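Local coordinates for rieske iron-sulfur protein soxF (Sulfolobus acidocaldarius, PDB 1JM1) that probably carries electrons in an archaeal respiratory chain through a bound Rieske [2Fe-2S] cluster, at residues Pro177-Thr180 / Pro181-Leu185. Residues are numbered along the deposited sequence; the frame is centred on the assembly and turned at random.
Sequences PRTT and PQDNL
Asp183 N donates to Thr180 O (3.0 Å), which closes the first turn of the 3-10 segment 181-185, while the chain before it doubles back until Arg178 CA and Asp183 CA are 4.9 Å apart. The same N-H also meets Thr180 OG1 at 3.2 Å; with chi1 69° that hydroxyl sits between its own N and carbonyl carbon, turned toward the start of the 3-10 segment. Asp183 bonds back to the preceding loop: its OD2 takes Thr179 N through the anti lone pair at 2.8 Å, nearly straight (168°), and Thr180 N only weakly. Two waters extend this exchange, linking Asp183 OD2 to Thr179 OG1 and Asp183 OD1 to Thr180 OG1. Arg178, its chain extended from CG to NE, runs past Asp183 in the opposite direction, and its NH1 reaches Asp183 O at 2.9 Å, 9° out of the guanidinium plane. NH1 also bonds Leu186 O, and Tyr191 adds a cation-pi contact. A methionine in place of Arg178 would probably leave the carbonyls of Asp183 and Leu186 without this donor. Carboxylate and guanidinium thus both bond backbone atoms directly, the carboxylate also holding two waters, and tie a short 3-10 turn to its incoming loop, away from the cluster.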
ATOM      1  N   PRO A 177      -0.581  -1.545 -20.630  1.00 16.87           N
ATOM      2  CA  PRO A 177      -1.068  -0.292 -20.065  1.00 16.69           C
ATOM      3  C   PRO A 177      -2.162  -0.587 -19.039  1.00 14.94           C
ATOM      4  O   PRO A 177      -3.073  -1.371 -19.267  1.00 17.83           O
ATOM      5  CB  PRO A 177      -1.637   0.435 -21.254  1.00 21.05           C
ATOM      6  CG  PRO A 177      -1.243  -0.312 -22.405  1.00 31.31           C
ATOM      7  CD  PRO A 177      -0.833  -1.648 -22.127  1.00 21.50           C
ATOM      8  N   ARG A 178      -2.094   0.134 -17.924  1.00 13.71           N
ATOM      9  CA  ARG A 178      -3.130   0.107 -16.921  1.00 13.75           C
ATOM     10  C   ARG A 178      -3.641   1.531 -16.757  1.00 14.45           C
ATOM     11  O   ARG A 178      -2.923   2.393 -16.276  1.00 15.89           O
ATOM     12  CB  ARG A 178      -2.601  -0.454 -15.592  1.00 12.81           C
ATOM     13  CG  ARG A 178      -1.920  -1.818 -15.679  1.00 12.88           C
ATOM     14  CD  ARG A 178      -1.411  -2.218 -14.305  1.00 11.99           C
ATOM     15  NE  ARG A 178      -0.507  -3.361 -14.283  1.00 12.33           N
ATOM     16  CZ  ARG A 178      -0.798  -4.653 -14.211  1.00 12.11           C
ATOM     17  NH1 ARG A 178      -2.080  -5.040 -14.234  1.00 12.21           N
ATOM     18  NH2 ARG A 178       0.172  -5.528 -14.116  1.00 12.94           N
ATOM     19  N   THR A 179      -4.856   1.787 -17.191  1.00 15.52           N
ATOM     20  CA  THR A 179      -5.383   3.152 -17.220  1.00 16.42           C
ATOM     21  C   THR A 179      -6.596   3.324 -16.299  1.00 15.14           C
ATOM     22  O   THR A 179      -7.133   4.422 -16.223  1.00 18.20           O
ATOM     23  CB  THR A 179      -5.748   3.615 -18.638  1.00 21.18           C
ATOM     24  OG1 THR A 179      -6.737   2.792 -19.136  1.00 25.90           O
ATOM     25  CG2 THR A 179      -4.498   3.463 -19.535  1.00 31.08           C
ATOM     26  N   THR A 180      -7.028   2.338 -15.631  1.00 15.25           N
ATOM     27  CA  THR A 180      -8.129   2.374 -14.637  1.00 14.98           C
ATOM     28  C   THR A 180      -7.694   1.491 -13.500  1.00 13.01           C
ATOM     29  O   THR A 180      -6.865   0.601 -13.674  1.00 13.05           O
ATOM     30  CB  THR A 180      -9.459   1.818 -15.200  1.00 17.11           C
ATOM     31  OG1 THR A 180      -9.273   0.403 -15.388  1.00 18.37           O
ATOM     32  CG2 THR A 180      -9.871   2.470 -16.479  1.00 22.95           C
ATOM     33  N   PRO A 181      -8.295   1.653 -12.305  1.00 12.41           N
ATOM     34  CA  PRO A 181      -7.948   0.716 -11.225  1.00 11.54           C
ATOM     35  C   PRO A 181      -8.143  -0.749 -11.622  1.00 11.00           C
ATOM     36  O   PRO A 181      -7.321  -1.594 -11.318  1.00 11.20           O
ATOM     37  CB  PRO A 181      -8.899   1.163 -10.107  1.00 12.07           C
ATOM     38  CG  PRO A 181      -9.104   2.644 -10.383  1.00 12.99           C
ATOM     39  CD  PRO A 181      -9.207   2.714 -11.877  1.00 12.91           C
ATOM     40  N   GLN A 182      -9.255  -1.037 -12.325  1.00 11.77           N
ATOM     41  CA  GLN A 182      -9.577  -2.415 -12.691  1.00 12.46           C
ATOM     42  C   GLN A 182      -8.607  -3.021 -13.664  1.00 11.93           C
ATOM     43  O   GLN A 182      -8.525  -4.256 -13.754  1.00 13.17           O
ATOM     44  CB  GLN A 182     -11.021  -2.500 -13.244  1.00 14.38           C
ATOM     45  CG  GLN A 182     -12.109  -2.256 -12.181  1.00 14.49           C
ATOM     46  CD  GLN A 182     -12.437  -0.777 -11.990  1.00 14.09           C
ATOM     47  OE1 GLN A 182     -11.827   0.122 -12.530  1.00 14.98           O
ATOM     48  NE2 GLN A 182     -13.494  -0.557 -11.202  1.00 14.65           N
ATOM     49  N   ASP A 183      -7.785  -2.207 -14.348  1.00 12.33           N
ATOM     50  CA  ASP A 183      -6.690  -2.757 -15.148  1.00 12.37           C
ATOM     51  C   ASP A 183      -5.647  -3.460 -14.282  1.00 11.52           C
ATOM     52  O   ASP A 183      -4.780  -4.146 -14.834  1.00 12.05           O
ATOM     53  CB  ASP A 183      -6.102  -1.698 -16.042  1.00 13.40           C
ATOM     54  CG  ASP A 183      -6.989  -1.333 -17.213  1.00 15.64           C
ATOM     55  OD1 ASP A 183      -7.951  -2.111 -17.526  1.00 17.57           O
ATOM     56  OD2 ASP A 183      -6.692  -0.278 -17.791  1.00 17.73           O
ATOM     57  N   ASN A 184      -5.696  -3.320 -12.979  1.00 11.10           N
ATOM     58  CA  ASN A 184      -4.857  -4.128 -12.094  1.00 10.99           C
ATOM     59  C   ASN A 184      -5.238  -5.602 -12.150  1.00 11.03           C
ATOM     60  O   ASN A 184      -4.436  -6.444 -11.733  1.00 11.73           O
ATOM     61  CB  ASN A 184      -4.903  -3.601 -10.682  1.00 10.49           C
ATOM     62  CG  ASN A 184      -4.246  -2.258 -10.574  1.00 10.46           C
ATOM     63  OD1 ASN A 184      -3.392  -1.921 -11.395  1.00 11.07           O
ATOM     64  ND2 ASN A 184      -4.581  -1.488  -9.535  1.00 10.71           N
ATOM     65  N   LEU A 185      -6.398  -5.914 -12.680  1.00 11.79           N
ATOM     66  CA  LEU A 185      -6.813  -7.313 -12.872  1.00 12.80           C
ATOM     67  C   LEU A 185      -6.217  -7.926 -14.107  1.00 13.56           C
ATOM     68  O   LEU A 185      -6.405  -9.130 -14.331  1.00 16.76           O
ATOM     69  CB  LEU A 185      -8.357  -7.385 -12.905  1.00 13.45           C
ATOM     70  CG  LEU A 185      -9.045  -6.895 -11.610  1.00 17.59           C
ATOM     71  CD1 LEU A 185     -10.532  -6.670 -11.881  1.00 20.63           C
ATOM     72  CD2 LEU A 185      -8.828  -7.875 -10.482  1.00 25.39           C
TER
HETATM   73  O   HOH W   1      -8.136   0.303 -19.929  1.00 44.57           O
HETATM   74  O   HOH W   2     -10.445  -0.900 -17.662  1.00 24.62           O